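Local atomic coordinates of flagellar motor switch protein FliG (Aquifex aeolicus, PDB entry 3HJL), a protein that probably forms part of the rotor-mounted switch complex (C ring) of the bacterial flagellar motor, which helps set the direction of flagellar rotation. Residues A[112-117]-A[139-144]; A[133-138]-A[165-170]; A[117-122]-A[149-154]; A[47-52]-A[86-91]; A[233-238]-A[315-320]. All blocks are in the same frame, centred on the assembly; numbering follows the deposited sequence.

Interaction 1: residues A[112-117]-A[139-144]; sequences EIEKVD and QLSPKK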
# COMPACT_ATOMS: atom_id res chain seq x y z
N GLU A 112 -13.75 -8.87 6.03
CA GLU A 112 -13.18 -7.87 6.94
C GLU A 112 -14.13 -6.69 7.15
O GLU A 112 -14.17 -6.12 8.24
CB GLU A 112 -11.84 -7.36 6.42
CG GLU A 112 -10.73 -8.40 6.43
CD GLU A 112 -10.36 -8.88 7.84
OE1 GLU A 112 -10.16 -8.03 8.75
OE2 GLU A 112 -10.24 -10.11 8.02
N ILE A 113 -14.84 -6.31 6.08
CA ILE A 113 -15.88 -5.27 6.13
C ILE A 113 -17.05 -5.72 7.04
O ILE A 113 -17.63 -4.91 7.76
CB ILE A 113 -16.45 -4.97 4.68
CG1 ILE A 113 -15.47 -4.14 3.87
CG2 ILE A 113 -17.77 -4.24 4.76
CD1 ILE A 113 -15.32 -2.69 4.36
N GLU A 114 -17.38 -7.00 6.96
CA GLU A 114 -18.46 -7.61 7.74
C GLU A 114 -18.16 -7.58 9.25
O GLU A 114 -19.07 -7.59 10.07
CB GLU A 114 -18.68 -9.07 7.29
CG GLU A 114 -20.13 -9.46 6.97
CD GLU A 114 -20.57 -8.99 5.60
OE1 GLU A 114 -19.95 -8.05 5.07
OE2 GLU A 114 -21.56 -9.54 5.06
N LYS A 115 -16.88 -7.60 9.62
CA LYS A 115 -16.47 -7.48 11.02
C LYS A 115 -16.64 -6.07 11.59
O LYS A 115 -16.73 -5.91 12.80
CB LYS A 115 -15.02 -7.90 11.18
CG LYS A 115 -14.76 -9.37 10.92
CD LYS A 115 -13.27 -9.66 10.97
CE LYS A 115 -12.92 -10.99 10.33
NZ LYS A 115 -11.44 -11.16 10.33
N VAL A 116 -16.68 -5.06 10.72
CA VAL A 116 -16.72 -3.67 11.17
C VAL A 116 -18.12 -3.29 11.63
O VAL A 116 -19.09 -3.70 11.04
CB VAL A 116 -16.24 -2.71 10.05
CG1 VAL A 116 -16.20 -1.27 10.56
CG2 VAL A 116 -14.86 -3.12 9.53
N ASP A 117 -18.20 -2.57 12.75
CA ASP A 117 -19.47 -2.11 13.30
C ASP A 117 -20.25 -1.33 12.22
O ASP A 117 -19.73 -0.40 11.62
CB ASP A 117 -19.19 -1.22 14.50
CG ASP A 117 -20.43 -0.89 15.30
OD1 ASP A 117 -20.50 -1.35 16.45
OD2 ASP A 117 -21.33 -0.19 14.78
N GLN A 139 -23.22 -6.27 -2.49
CA GLN A 139 -22.26 -7.36 -2.28
C GLN A 139 -22.16 -7.87 -0.85
O GLN A 139 -21.43 -8.82 -0.60
CB GLN A 139 -20.86 -6.91 -2.74
CG GLN A 139 -20.78 -6.55 -4.22
CD GLN A 139 -21.20 -7.69 -5.09
OE1 GLN A 139 -20.47 -8.66 -5.27
NE2 GLN A 139 -22.41 -7.59 -5.63
N LEU A 140 -22.87 -7.24 0.10
CA LEU A 140 -22.82 -7.65 1.50
C LEU A 140 -23.95 -8.63 1.81
O LEU A 140 -24.85 -8.82 1.00
CB LEU A 140 -22.95 -6.44 2.42
CG LEU A 140 -21.88 -5.36 2.33
CD1 LEU A 140 -22.23 -4.22 3.30
CD2 LEU A 140 -20.50 -5.91 2.61
N SER A 141 -23.88 -9.26 2.99
CA SER A 141 -24.92 -10.18 3.41
C SER A 141 -26.17 -9.35 3.73
O SER A 141 -26.04 -8.21 4.18
CB SER A 141 -24.48 -10.99 4.64
OG SER A 141 -24.48 -10.22 5.82
N PRO A 142 -27.38 -9.88 3.43
CA PRO A 142 -28.65 -9.15 3.70
C PRO A 142 -28.76 -8.52 5.08
O PRO A 142 -29.35 -7.44 5.21
CB PRO A 142 -29.71 -10.24 3.53
CG PRO A 142 -29.11 -11.24 2.62
CD PRO A 142 -27.62 -11.16 2.75
N LYS A 143 -28.24 -9.19 6.11
CA LYS A 143 -28.30 -8.66 7.46
C LYS A 143 -27.31 -7.51 7.69
O LYS A 143 -27.63 -6.59 8.42
CB LYS A 143 -28.12 -9.76 8.52
CG LYS A 143 -28.32 -9.27 9.99
CD LYS A 143 -29.69 -8.55 10.24
CE LYS A 143 -29.76 -7.89 11.61
NZ LYS A 143 -30.82 -6.85 11.69
N LYS A 144 -26.12 -7.58 7.08
CA LYS A 144 -25.19 -6.44 7.13
C LYS A 144 -25.74 -5.22 6.44
O LYS A 144 -25.74 -4.13 7.01
CB LYS A 144 -23.81 -6.75 6.50
CG LYS A 144 -22.68 -6.90 7.49
CD LYS A 144 -22.42 -5.64 8.32
CE LYS A 144 -21.34 -5.90 9.33
NZ LYS A 144 -21.37 -5.02 10.49
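The carboxylate of E114 has a methylene over it and donors on both sides of OE2. CG of K144 stands 3.5 Å above E114 CD, while L140 CD2 comes within 3.3 Å of E114 OE1. S141 N donates to the syn lone pair of E114 OE2 (3.1 Å, 158°), and S141 OG meets that oxygen from the anti side, 33° out of plane. S141 is also the N-cap of helix 142-150, its OG taking a weak bond from K144 N, so the acid joins the end of helix 93-114 to the first turn of a middle-domain helix. With an alanine at E114, S141 N and OG would probably lose their shared acceptor and K144 the flat group it slides along. The K144 chain bends at CB-CG (chi2 -61°), then runs out to place NZ 2.7 Å from V116 O, nearly in line with the carbonyl. Deeper in, I113 CG2 packs on L140 CD2 at 3.9 Å, the two side chains crossing at about a right angle.

Interaction 2: residues A[133-138]-A[165-170]; sequences IALFLS and ATLENV
L135 CD2 touches two branched side chains at once, L167 CD2 and V170 CG2, each 4.0 Å away. This is apolar packing within the FliG middle domain, where the end of helix 130-137 meets the turn that follows helix 154-166 and leads to helix 172-193. L135 crosses L167 at a slant but slides past V170 in the opposite direction. The other branch of L167, CD1, presses on S138, three residues on, just where the helix runs out, 3.6 Å from S138 CB. Thus one leucine meets both L135 and S138, each methyl having its own partner. V170 touches L135 and S138 with CG2, which stands anti to its backbone N (chi1 of CG1 53°).

Further out, Y174 of helix 172-193 touches L135, and V175 touches V170. Next to L135 in the chain, A134 lies about 4 Å, side chain to side chain, from R163, the arginine of the EHPQR motif; the helix bearing A134 starts within the same motif, at P130. With a glycine in place of S138, L167 CD1 would probably lose its nearest neighbour and the L135 carbonyl a donor. That donor is the hydroxyl: with chi1 at 80° S138 OG folds back onto the preceding turn and bonds L135 O at 2.8 Å, meeting the oxygen from 40° above the carbonyl plane.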
# COMPACT_ATOMS: atom_id res chain seq x y z
N ILE A 133 -23.21 3.61 -2.66
CA ILE A 133 -23.68 2.91 -1.46
C ILE A 133 -24.43 1.63 -1.87
O ILE A 133 -24.21 0.56 -1.29
CB ILE A 133 -24.61 3.79 -0.58
CG1 ILE A 133 -23.94 5.13 -0.20
CG2 ILE A 133 -24.99 3.03 0.70
CD1 ILE A 133 -24.80 6.04 0.66
N ALA A 134 -25.26 1.74 -2.91
CA ALA A 134 -26.04 0.62 -3.45
C ALA A 134 -25.14 -0.48 -3.99
O ALA A 134 -25.36 -1.65 -3.71
CB ALA A 134 -26.98 1.11 -4.54
N LEU A 135 -24.16 -0.09 -4.80
CA LEU A 135 -23.18 -1.04 -5.35
C LEU A 135 -22.41 -1.78 -4.25
O LEU A 135 -22.13 -2.97 -4.39
CB LEU A 135 -22.19 -0.32 -6.29
CG LEU A 135 -22.71 0.03 -7.69
CD1 LEU A 135 -21.93 1.20 -8.32
CD2 LEU A 135 -22.65 -1.21 -8.57
N PHE A 136 -22.06 -1.07 -3.18
CA PHE A 136 -21.35 -1.65 -2.02
C PHE A 136 -22.26 -2.61 -1.23
O PHE A 136 -21.87 -3.74 -0.93
CB PHE A 136 -20.85 -0.53 -1.10
CG PHE A 136 -19.97 -1.00 0.04
CD1 PHE A 136 -18.63 -1.27 -0.17
CD2 PHE A 136 -20.47 -1.10 1.33
CE1 PHE A 136 -17.82 -1.68 0.87
CE2 PHE A 136 -19.66 -1.52 2.39
CZ PHE A 136 -18.33 -1.80 2.15
N LEU A 137 -23.46 -2.14 -0.89
CA LEU A 137 -24.42 -2.96 -0.15
C LEU A 137 -24.91 -4.18 -0.93
O LEU A 137 -25.18 -5.20 -0.32
CB LEU A 137 -25.63 -2.13 0.34
CG LEU A 137 -25.39 -1.08 1.44
CD1 LEU A 137 -26.72 -0.55 1.94
CD2 LEU A 137 -24.60 -1.62 2.60
N SER A 138 -24.97 -4.08 -2.26
CA SER A 138 -25.36 -5.23 -3.11
C SER A 138 -24.48 -6.47 -2.89
O SER A 138 -24.95 -7.58 -3.09
CB SER A 138 -25.32 -4.87 -4.61
OG SER A 138 -23.99 -4.93 -5.13
N ALA A 165 -32.33 -2.12 -6.19
CA ALA A 165 -33.40 -2.75 -6.97
C ALA A 165 -33.18 -2.67 -8.49
O ALA A 165 -33.51 -3.61 -9.21
CB ALA A 165 -34.77 -2.11 -6.61
N THR A 166 -32.65 -1.55 -8.95
CA THR A 166 -32.44 -1.32 -10.38
C THR A 166 -31.13 -1.93 -10.92
O THR A 166 -30.93 -1.95 -12.13
CB THR A 166 -32.46 0.20 -10.70
OG1 THR A 166 -31.43 0.86 -9.97
CG2 THR A 166 -33.79 0.79 -10.32
N LEU A 167 -30.26 -2.44 -10.04
CA LEU A 167 -28.99 -3.04 -10.47
C LEU A 167 -29.22 -4.28 -11.30
O LEU A 167 -30.05 -5.12 -10.96
CB LEU A 167 -28.07 -3.42 -9.28
CG LEU A 167 -27.44 -2.29 -8.46
CD1 LEU A 167 -26.60 -2.84 -7.32
CD2 LEU A 167 -26.59 -1.37 -9.32
N GLU A 168 -28.54 -4.35 -12.44
CA GLU A 168 -28.50 -5.55 -13.28
C GLU A 168 -27.10 -6.15 -13.32
O GLU A 168 -26.95 -7.33 -13.63
CB GLU A 168 -28.94 -5.21 -14.70
CG GLU A 168 -30.39 -4.77 -14.81
CD GLU A 168 -30.70 -4.13 -16.15
OE1 GLU A 168 -30.13 -4.58 -17.17
OE2 GLU A 168 -31.50 -3.17 -16.17
N ASN A 169 -26.08 -5.32 -13.02
CA ASN A 169 -24.67 -5.71 -13.02
C ASN A 169 -23.93 -5.00 -11.88
O ASN A 169 -24.35 -3.94 -11.41
CB ASN A 169 -24.00 -5.27 -14.33
CG ASN A 169 -24.34 -6.15 -15.50
OD1 ASN A 169 -23.85 -7.28 -15.60
ND2 ASN A 169 -25.08 -5.61 -16.46
N VAL A 170 -22.80 -5.58 -11.49
CA VAL A 170 -21.88 -4.97 -10.53
C VAL A 170 -20.46 -5.41 -10.87
O VAL A 170 -20.21 -6.59 -11.00
CB VAL A 170 -22.20 -5.40 -9.06
CG1 VAL A 170 -22.28 -6.91 -8.94
CG2 VAL A 170 -21.14 -4.87 -8.11

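Interaction 3: residues A[117-122]-A[149-154]; sequences DSRILA and IQNLPE
OD2 of D117 is held twice by R119, the residue whose aliphatic stem meets N151 across the contact. R119 N donates to the anti lone pair of D117 OD2 at 2.9 Å, the N-cap bond that starts helix 118-125. R119 NE reaches the same OD2 from the syn side at 3.1 Å, while R119 NH2 bonds D117 OD1, so the guanidinium grips the carboxylate side-on. Both donors are tilted from the carboxylate plane, by 22° and 23°. Chi1 (-66°) sets the arginine CG beside N151, and the bend at chi3 beyond it turns the guanidinium back to D117. There CG sits above the amide, displaced toward the oxygen, with R119 CG 3.5 Å from N151 OD1.

The contact belongs to the stacked helices of the FliG middle domain: the first residues of helix 118-125 pack on those that end helix 142-150 and turn toward helix 154-166. Its closest carbon-carbon touch is A122 CB on N151 CB at 3.5 Å, where a small residue lets the two backbones come near each other. L152 follows alongside, its CD2 3.7 Å from A122 O. N151 is steadied by the helix it has just left, ND2 donating to the carbonyl of E147. S118, buried nearby and facing the same segment, has its hydroxyl bonded to K144 NZ and to E147 OE1.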
# COMPACT_ATOMS: atom_id res chain seq x y z
N ASP A 117 -18.20 -2.57 12.75
CA ASP A 117 -19.47 -2.11 13.30
C ASP A 117 -20.25 -1.33 12.22
O ASP A 117 -19.73 -0.40 11.62
CB ASP A 117 -19.19 -1.22 14.50
CG ASP A 117 -20.43 -0.89 15.30
OD1 ASP A 117 -20.50 -1.35 16.45
OD2 ASP A 117 -21.33 -0.19 14.78
N SER A 118 -21.50 -1.73 11.99
CA SER A 118 -22.37 -1.11 10.96
C SER A 118 -22.63 0.39 11.13
O SER A 118 -22.95 1.07 10.15
CB SER A 118 -23.70 -1.86 10.87
OG SER A 118 -23.49 -3.19 10.41
N ARG A 119 -22.51 0.90 12.36
CA ARG A 119 -22.58 2.35 12.61
C ARG A 119 -21.39 3.07 11.99
O ARG A 119 -21.53 4.16 11.44
CB ARG A 119 -22.63 2.64 14.12
CG ARG A 119 -23.89 2.16 14.81
CD ARG A 119 -23.80 2.28 16.33
NE ARG A 119 -23.06 1.18 16.95
CZ ARG A 119 -22.85 1.05 18.26
NH1 ARG A 119 -23.37 1.92 19.13
NH2 ARG A 119 -22.17 -0.00 18.72
N ILE A 120 -20.21 2.44 12.07
CA ILE A 120 -18.99 2.97 11.47
C ILE A 120 -19.06 2.93 9.94
O ILE A 120 -18.71 3.90 9.28
CB ILE A 120 -17.72 2.21 11.99
CG1 ILE A 120 -17.54 2.45 13.51
CG2 ILE A 120 -16.47 2.65 11.20
CD1 ILE A 120 -16.48 1.60 14.15
N LEU A 121 -19.56 1.82 9.40
CA LEU A 121 -19.74 1.68 7.95
C LEU A 121 -20.78 2.68 7.42
O LEU A 121 -20.55 3.33 6.40
CB LEU A 121 -20.11 0.24 7.57
CG LEU A 121 -19.08 -0.87 7.90
CD1 LEU A 121 -19.61 -2.25 7.62
CD2 LEU A 121 -17.80 -0.67 7.16
N ALA A 122 -21.92 2.81 8.11
CA ALA A 122 -22.97 3.79 7.75
C ALA A 122 -22.42 5.21 7.76
O ALA A 122 -22.64 5.97 6.81
CB ALA A 122 -24.15 3.68 8.72
N ILE A 149 -28.23 0.11 6.47
CA ILE A 149 -29.40 0.90 6.04
C ILE A 149 -30.11 1.54 7.22
O ILE A 149 -30.41 2.73 7.18
CB ILE A 149 -30.39 0.05 5.20
CG1 ILE A 149 -29.86 -0.16 3.77
CG2 ILE A 149 -31.77 0.73 5.13
CD1 ILE A 149 -29.95 1.07 2.87
N GLN A 150 -30.31 0.78 8.30
CA GLN A 150 -30.97 1.31 9.51
C GLN A 150 -30.24 2.49 10.17
O GLN A 150 -30.89 3.37 10.74
CB GLN A 150 -31.20 0.19 10.52
CG GLN A 150 -32.34 -0.75 10.13
CD GLN A 150 -32.52 -1.91 11.09
OE1 GLN A 150 -31.62 -2.23 11.87
NE2 GLN A 150 -33.69 -2.55 11.02
N ASN A 151 -28.91 2.53 10.04
CA ASN A 151 -28.09 3.64 10.55
C ASN A 151 -27.86 4.81 9.55
O ASN A 151 -27.10 5.73 9.84
CB ASN A 151 -26.73 3.09 11.02
CG ASN A 151 -26.85 2.30 12.30
OD1 ASN A 151 -27.01 2.87 13.37
ND2 ASN A 151 -26.73 0.98 12.20
N LEU A 152 -28.48 4.75 8.37
CA LEU A 152 -28.41 5.85 7.40
C LEU A 152 -29.62 6.78 7.63
O LEU A 152 -30.54 6.40 8.36
CB LEU A 152 -28.42 5.33 5.95
CG LEU A 152 -27.17 4.63 5.39
CD1 LEU A 152 -27.46 4.08 4.00
CD2 LEU A 152 -25.96 5.55 5.34
N PRO A 153 -29.59 8.02 7.08
CA PRO A 153 -30.78 8.88 7.12
C PRO A 153 -31.94 8.30 6.30
O PRO A 153 -31.70 7.55 5.36
CB PRO A 153 -30.30 10.19 6.48
CG PRO A 153 -28.81 10.15 6.56
CD PRO A 153 -28.43 8.72 6.50
N GLU A 154 -33.16 8.74 6.60
CA GLU A 154 -34.40 8.15 6.04
C GLU A 154 -34.54 8.22 4.52
O GLU A 154 -34.93 7.23 3.88
CB GLU A 154 -35.64 8.80 6.68
CG GLU A 154 -35.78 8.60 8.21
CD GLU A 154 -35.99 7.15 8.62
OE1 GLU A 154 -36.69 6.41 7.90
OE2 GLU A 154 -35.48 6.76 9.70

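Interaction 4: residues A[47-52]-A[86-91]; sequences KDLESV and KKVIPP
Two loops of the FliG N-terminal domain run side by side here: the link between helices 36-47 and 54-70, and the chain leaving helix 78-88. Their touching parts diverge by 47°. L49 leans over the helix end, CD1 lying 3.7 Å from V88 CG1 and 4.2 Å from I89 CG1. At the other end V52 CG2 meets I89 CG2 at 3.7 Å; this branch of I89 points anti to its backbone N (chi1 of CG1 -54°), away from the one that faces L49. The P90 ring lies between, its CG 3.7 Å from the L49 carbonyl oxygen. V17 of helix 7-21 touches both L49 and V88, and I57 of helix 54-70 touches V52 and I89. The backbones join through a weak bond, V52 N to P90 O at 3.3 Å, assisted by a CA-H contact from S51 CA to P90 O at 3.4 Å. Since neither P90 nor P91 has an N-H to give back, the link stays a lone donation and the pair depends mainly on apolar packing.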
# COMPACT_ATOMS: atom_id res chain seq x y z
N LYS A 47 -16.33 -29.06 -29.45
CA LYS A 47 -16.48 -29.51 -28.06
C LYS A 47 -15.20 -30.12 -27.49
O LYS A 47 -14.91 -29.95 -26.30
CB LYS A 47 -17.62 -30.54 -27.96
CG LYS A 47 -18.01 -30.90 -26.52
CD LYS A 47 -19.14 -31.91 -26.46
CE LYS A 47 -19.47 -32.27 -24.99
NZ LYS A 47 -20.46 -33.39 -24.89
N ASP A 48 -14.43 -30.81 -28.32
CA ASP A 48 -13.21 -31.49 -27.88
C ASP A 48 -11.93 -30.64 -28.06
O ASP A 48 -10.82 -31.16 -27.94
CB ASP A 48 -13.09 -32.82 -28.65
CG ASP A 48 -12.17 -33.82 -27.97
OD1 ASP A 48 -12.36 -34.10 -26.77
OD2 ASP A 48 -11.28 -34.36 -28.65
N LEU A 49 -12.08 -29.33 -28.30
CA LEU A 49 -10.92 -28.44 -28.45
C LEU A 49 -10.10 -28.34 -27.16
O LEU A 49 -10.66 -28.32 -26.06
CB LEU A 49 -11.35 -27.03 -28.85
CG LEU A 49 -11.79 -26.74 -30.29
CD1 LEU A 49 -12.40 -25.33 -30.36
CD2 LEU A 49 -10.63 -26.86 -31.27
N GLU A 50 -8.78 -28.29 -27.32
CA GLU A 50 -7.87 -28.04 -26.20
C GLU A 50 -8.02 -26.58 -25.75
O GLU A 50 -8.38 -25.72 -26.55
CB GLU A 50 -6.41 -28.30 -26.59
CG GLU A 50 -6.00 -29.76 -26.54
CD GLU A 50 -4.56 -29.97 -26.99
OE1 GLU A 50 -3.68 -30.23 -26.13
OE2 GLU A 50 -4.28 -29.81 -28.20
N SER A 51 -7.76 -26.33 -24.47
CA SER A 51 -7.83 -24.98 -23.93
C SER A 51 -6.61 -24.18 -24.40
O SER A 51 -5.53 -24.75 -24.57
CB SER A 51 -7.89 -25.01 -22.41
OG SER A 51 -6.76 -25.68 -21.88
N VAL A 52 -6.80 -22.88 -24.61
CA VAL A 52 -5.74 -22.00 -25.10
C VAL A 52 -5.77 -20.66 -24.36
O VAL A 52 -6.85 -20.09 -24.19
CB VAL A 52 -5.93 -21.70 -26.60
CG1 VAL A 52 -4.83 -20.78 -27.11
CG2 VAL A 52 -5.98 -22.99 -27.41
N LYS A 86 -13.60 -16.68 -28.98
CA LYS A 86 -13.28 -16.76 -27.55
C LYS A 86 -14.30 -17.55 -26.72
O LYS A 86 -13.95 -18.03 -25.63
CB LYS A 86 -13.07 -15.36 -26.93
CG LYS A 86 -11.74 -14.73 -27.32
CD LYS A 86 -11.49 -13.43 -26.57
CE LYS A 86 -10.04 -12.99 -26.72
NZ LYS A 86 -9.77 -11.67 -26.08
N LYS A 87 -15.54 -17.69 -27.21
CA LYS A 87 -16.55 -18.53 -26.54
C LYS A 87 -16.36 -20.01 -26.89
O LYS A 87 -16.59 -20.89 -26.05
CB LYS A 87 -17.98 -18.11 -26.92
CG LYS A 87 -18.34 -16.62 -26.76
CD LYS A 87 -17.76 -15.95 -25.50
CE LYS A 87 -18.30 -16.55 -24.20
NZ LYS A 87 -17.84 -15.78 -23.00
N VAL A 88 -15.94 -20.28 -28.12
CA VAL A 88 -15.75 -21.64 -28.61
C VAL A 88 -14.54 -22.31 -27.95
O VAL A 88 -14.66 -23.39 -27.38
CB VAL A 88 -15.55 -21.65 -30.16
CG1 VAL A 88 -15.29 -23.06 -30.67
CG2 VAL A 88 -16.76 -21.03 -30.85
N ILE A 89 -13.39 -21.65 -28.04
CA ILE A 89 -12.12 -22.18 -27.53
C ILE A 89 -12.11 -21.99 -26.00
O ILE A 89 -12.10 -20.85 -25.53
CB ILE A 89 -10.89 -21.45 -28.15
CG1 ILE A 89 -10.95 -21.47 -29.69
CG2 ILE A 89 -9.58 -22.08 -27.65
CD1 ILE A 89 -9.79 -20.75 -30.37
N PRO A 90 -12.11 -23.11 -25.21
CA PRO A 90 -12.23 -22.97 -23.75
C PRO A 90 -11.00 -22.36 -23.05
O PRO A 90 -9.92 -22.35 -23.63
CB PRO A 90 -12.44 -24.41 -23.28
CG PRO A 90 -11.80 -25.24 -24.32
CD PRO A 90 -11.97 -24.52 -25.62
N PRO A 91 -11.18 -21.85 -21.81
CA PRO A 91 -10.07 -21.26 -21.08
C PRO A 91 -9.22 -22.32 -20.37
O PRO A 91 -9.68 -23.44 -20.15
CB PRO A 91 -10.77 -20.36 -20.07
CG PRO A 91 -12.03 -21.05 -19.78
CD PRO A 91 -12.43 -21.79 -21.03

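Interaction 5: residues A[233-238]-A[315-320]; sequences IREKMF and IIRKMI
F238 and I316 make the tight half of this contact. I316 CG2 lies over one face of the phenyl ring, 3.4 Å from both F238 CE2 and F238 CZ, a CH-pi-like approach with the side chains crossing at about a right angle. I320, one turn further along, brings its CD1 obliquely to within 3.7 Å of F238 CD1. F238 is the first residue to leave helix 227-237, and its CG stands anti to the backbone N (chi1 -165°), which swings the ring out from the helix end onto helix 302-320. Two parts of the FliG C-terminal domain far apart in sequence are thereby brought together. I243 and I254 continue the apolar layer behind I316.

The other half is looser and polar. R317 stretches from CG to NE and lays its guanidinium across helix 227-237, R234 CB standing over one face, 3.9 Å from R317 NH1. E235 CG is at the edge, 3.7 Å from R317 NH2, but the carboxylate and guanidinium planes are 68° apart and no bond forms: E235 OE2 stays 5.1 Å from R317 NH2. R234 turns its own charge elsewhere, pairing with E216 and E230. These acids, and a weak long pair between R317 and E231, would probably offset the nearness of two arginines, leaving the packing of two isoleucines on the phenyl ring to give the contact its shape and the charges to be balanced mainly by neighbours.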
# COMPACT_ATOMS: atom_id res chain seq x y z
N ILE A 233 16.76 4.58 18.12
CA ILE A 233 16.60 4.39 19.56
C ILE A 233 17.76 5.05 20.32
O ILE A 233 17.53 5.79 21.28
CB ILE A 233 16.50 2.89 19.97
CG1 ILE A 233 15.20 2.27 19.44
CG2 ILE A 233 16.52 2.75 21.49
CD1 ILE A 233 15.20 0.76 19.50
N ARG A 234 19.00 4.79 19.88
CA ARG A 234 20.21 5.33 20.54
C ARG A 234 20.25 6.86 20.53
O ARG A 234 20.76 7.47 21.46
CB ARG A 234 21.50 4.79 19.92
CG ARG A 234 21.66 3.28 19.94
CD ARG A 234 23.09 2.85 19.62
NE ARG A 234 23.75 2.27 20.80
CZ ARG A 234 23.81 0.96 21.09
NH1 ARG A 234 23.30 0.02 20.27
NH2 ARG A 234 24.41 0.57 22.21
N GLU A 235 19.78 7.47 19.44
CA GLU A 235 19.62 8.93 19.34
C GLU A 235 18.75 9.49 20.48
O GLU A 235 19.06 10.54 21.04
CB GLU A 235 19.01 9.32 17.99
CG GLU A 235 19.99 9.19 16.81
CD GLU A 235 19.34 9.46 15.45
OE1 GLU A 235 18.10 9.62 15.39
OE2 GLU A 235 20.09 9.50 14.44
N LYS A 236 17.70 8.77 20.83
CA LYS A 236 16.82 9.16 21.93
C LYS A 236 17.37 8.83 23.33
O LYS A 236 16.91 9.41 24.32
CB LYS A 236 15.45 8.50 21.76
CG LYS A 236 14.72 8.87 20.46
CD LYS A 236 14.38 10.34 20.40
CE LYS A 236 13.45 10.63 19.26
NZ LYS A 236 13.14 12.07 19.20
N MET A 237 18.33 7.89 23.41
CA MET A 237 18.97 7.51 24.69
C MET A 237 19.88 8.60 25.26
O MET A 237 20.04 8.70 26.48
CB MET A 237 19.73 6.18 24.56
CG MET A 237 18.82 4.94 24.48
SD MET A 237 19.70 3.42 24.01
CE MET A 237 20.91 3.28 25.33
N PHE A 238 20.54 9.36 24.38
CA PHE A 238 21.24 10.58 24.80
C PHE A 238 20.89 11.72 23.85
O PHE A 238 21.25 11.70 22.63
CB PHE A 238 22.76 10.41 24.88
CG PHE A 238 23.43 11.53 25.65
CD1 PHE A 238 23.63 11.41 27.02
CD2 PHE A 238 23.75 12.73 25.03
CE1 PHE A 238 24.19 12.44 27.75
CE2 PHE A 238 24.31 13.77 25.75
CZ PHE A 238 24.53 13.63 27.12
N ILE A 315 29.85 13.49 19.69
CA ILE A 315 31.08 13.62 20.47
C ILE A 315 30.85 13.13 21.91
O ILE A 315 31.67 12.39 22.44
CB ILE A 315 31.60 15.09 20.47
CG1 ILE A 315 32.16 15.44 19.09
CG2 ILE A 315 32.68 15.30 21.54
CD1 ILE A 315 32.36 16.89 18.87
N ILE A 316 29.72 13.52 22.49
CA ILE A 316 29.38 13.11 23.86
C ILE A 316 29.22 11.58 24.01
O ILE A 316 29.61 11.03 25.03
CB ILE A 316 28.14 13.88 24.40
CG1 ILE A 316 28.52 15.33 24.71
CG2 ILE A 316 27.62 13.24 25.69
CD1 ILE A 316 27.34 16.23 25.01
N ARG A 317 28.69 10.92 22.98
CA ARG A 317 28.54 9.45 22.98
C ARG A 317 29.86 8.71 23.17
O ARG A 317 29.91 7.69 23.86
CB ARG A 317 27.94 8.95 21.68
CG ARG A 317 26.46 9.17 21.47
CD ARG A 317 25.94 8.05 20.60
NE ARG A 317 24.81 8.41 19.76
CZ ARG A 317 24.31 7.62 18.81
NH1 ARG A 317 24.82 6.40 18.57
NH2 ARG A 317 23.29 8.04 18.08
N LYS A 318 30.90 9.16 22.46
CA LYS A 318 32.25 8.62 22.61
C LYS A 318 32.79 8.75 24.05
O LYS A 318 33.53 7.88 24.51
CB LYS A 318 33.21 9.30 21.64
CG LYS A 318 33.05 8.86 20.19
CD LYS A 318 33.84 9.78 19.25
CE LYS A 318 34.36 9.04 18.01
NZ LYS A 318 35.57 8.21 18.31
N MET A 319 32.39 9.81 24.75
CA MET A 319 32.76 10.01 26.17
C MET A 319 32.09 8.92 27.01
O MET A 319 32.70 8.38 27.93
CB MET A 319 32.32 11.39 26.73
CG MET A 319 32.42 12.59 25.80
SD MET A 319 34.05 13.05 25.25
CE MET A 319 34.65 13.89 26.70
N ILE A 320 30.83 8.63 26.70
CA ILE A 320 30.08 7.56 27.37
C ILE A 320 30.67 6.17 27.02
O ILE A 320 30.69 5.28 27.87
CB ILE A 320 28.56 7.62 27.01
CG1 ILE A 320 27.95 8.96 27.46
CG2 ILE A 320 27.79 6.47 27.68
CD1 ILE A 320 26.45 9.08 27.19

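How the interactions relate
Interaction 4 comes first along the chain and closes a loop inside the N-terminal domain, ending before any other begins. Interactions 1, 3 and 2 then open in that order and close in the same order, so each crosses the other two and none nests. Interactions 1 and 3 share D117 and helix 142-150 and are joined by a polar bond; interaction 2 touches 1 through F136 on I113 and 3 through L137 on I149. Together they tie helices from 93-114 to 154-166 to one another. Interaction 5 follows separately in the C-terminal domain, with 76 residues between its two segments, its centre about 70 Å from that of interaction 4.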